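Local atomic coordinates of CHAD domain protein (Streptomyces chartreusis, PDB entry 6RN5), a protein that probably binds polyphosphate through its helical CHAD fold and also binds copper ions. Residues A211-A214 against S215-L219. Numbering follows the deposited sequence.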
loop_
_atom_site.group_PDB
_atom_site.type_symbol
_atom_site.label_atom_id
_atom_site.label_comp_id
_atom_site.label_asym_id
_atom_site.label_seq_id
_atom_site.Cartn_x
_atom_site.Cartn_y
_atom_site.Cartn_z
ATOM N N ALA A 211 35.640 -19.479 -27.367
ATOM C CA ALA A 211 36.515 -20.663 -27.544
ATOM C C ALA A 211 38.013 -20.293 -27.557
ATOM O O ALA A 211 38.791 -20.924 -26.912
ATOM C CB ALA A 211 36.157 -21.421 -28.812
ATOM N N VAL A 212 38.395 -19.259 -28.299
ATOM C CA VAL A 212 39.761 -18.807 -28.315
ATOM C C VAL A 212 40.192 -18.404 -26.918
ATOM O O VAL A 212 41.246 -18.762 -26.474
ATOM C CB VAL A 212 39.939 -17.632 -29.291
ATOM C CG1 VAL A 212 41.328 -17.004 -29.135
ATOM C CG2 VAL A 212 39.753 -18.136 -30.722
ATOM N N LEU A 213 39.331 -17.676 -26.212
ATOM C CA LEU A 213 39.626 -17.192 -24.872
ATOM C C LEU A 213 39.821 -18.307 -23.879
ATOM O O LEU A 213 40.465 -18.133 -22.867
ATOM C CB LEU A 213 38.467 -16.287 -24.388
ATOM C CG LEU A 213 38.575 -15.611 -23.023
ATOM C CD1 LEU A 213 39.811 -14.704 -22.932
ATOM C CD2 LEU A 213 37.320 -14.796 -22.729
ATOM N N ALA A 214 39.202 -19.453 -24.092
ATOM C CA ALA A 214 39.481 -20.572 -23.181
ATOM C C ALA A 214 40.978 -20.983 -23.209
ATOM O O ALA A 214 41.450 -21.554 -22.267
ATOM C CB ALA A 214 38.579 -21.771 -23.484
ATOM N N SER A 215 41.697 -20.675 -24.282
ATOM C CA SER A 215 43.125 -20.990 -24.401
ATOM C C SER A 215 44.016 -19.765 -24.227
ATOM O O SER A 215 44.953 -19.829 -23.484
ATOM C CB SER A 215 43.398 -21.578 -25.783
ATOM O OG SER A 215 42.809 -22.854 -25.870
ATOM N N GLU A 216 43.719 -18.667 -24.927
ATOM C CA GLU A 216 44.566 -17.480 -24.918
ATOM C C GLU A 216 43.819 -16.224 -24.479
ATOM O O GLU A 216 42.741 -15.922 -25.006
ATOM C CB GLU A 216 45.061 -17.182 -26.321
ATOM C CG GLU A 216 45.811 -18.302 -27.027
ATOM C CD GLU A 216 45.662 -18.153 -28.530
ATOM O OE1 GLU A 216 45.815 -17.008 -29.020
ATOM O OE2 GLU A 216 45.335 -19.156 -29.211
ATOM N N VAL A 217 44.432 -15.473 -23.570
ATOM C CA VAL A 217 43.896 -14.220 -23.067
ATOM C C VAL A 217 44.776 -13.084 -23.589
ATOM O O VAL A 217 45.966 -13.107 -23.358
ATOM C CB VAL A 217 43.935 -14.250 -21.554
ATOM C CG1 VAL A 217 43.335 -12.989 -20.979
ATOM C CG2 VAL A 217 43.225 -15.520 -21.030
ATOM N N PRO A 218 44.203 -12.079 -24.261
ATOM C CA PRO A 218 45.033 -10.961 -24.776
ATOM C C PRO A 218 45.394 -9.921 -23.731
ATOM O O PRO A 218 44.902 -8.785 -23.755
ATOM C CB PRO A 218 44.147 -10.363 -25.883
ATOM C CG PRO A 218 42.754 -10.645 -25.406
ATOM C CD PRO A 218 42.805 -11.980 -24.733
ATOM N N LEU A 219 46.228 -10.334 -22.783
ATOM C CA LEU A 219 46.786 -9.422 -21.798
ATOM C C LEU A 219 47.647 -8.367 -22.448
ATOM O O LEU A 219 48.427 -8.677 -23.330
ATOM C CB LEU A 219 47.654 -10.194 -20.816
ATOM C CG LEU A 219 46.933 -11.194 -19.878
ATOM C CD1 LEU A 219 47.922 -11.912 -18.987
ATOM C CD2 LEU A 219 45.838 -10.565 -19.023
#
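Ser215 and Glu216 both send their backbone N-H groups to the carbonyl oxygen of Val212, so a single acceptor is gripped twice near the C-terminal end of the helix. The two bonds differ in geometry. Glu216 N lies 2.9 Å from Val212 O, in the carbonyl plane and with an N-H...O angle of 176°; this i to i+4 bond has the spacing of an alpha-helical turn. Ser215 N is also 2.9 Å from Val212 O, but this bond is less straight and its donor stands above the carbonyl plane; it has the i to i+3 spacing of a 3-10 turn. The Ser215 side chain stays close to the turn, with Ser215 CB 3.6 Å from Val212 O.

From Glu216 the backbone runs extended through Val217, then folds into an inverse gamma turn centred on Pro218, with Leu219 N 2.8 Å from Val217 O. Leu213 follows the extended part. Its CG is anti to the backbone N (chi1 -178°), and Leu213 CD1 reaches Val217 CG2 at 4.0 Å, the two side chains crossing at a slant. Leu213 CD1 is also 4.4 Å from Pro218 CD, a looser apolar contact. On the backbone side, Leu213 CA directs its hydrogen at Glu216 O, with a CA...O distance of 3.4 Å and an angle of 168° at the hydrogen, a nearly straight CA-H...O contact.

The turn lies at the C-terminal side of helix 201-213, on the protein surface, and leads into the loop before helix 229-244. Leu213 and Pro218 both pack on Trp84 of helix 82-120, while Val217 lies against Ala25, Leu28 and Arg29 of helix 21-42.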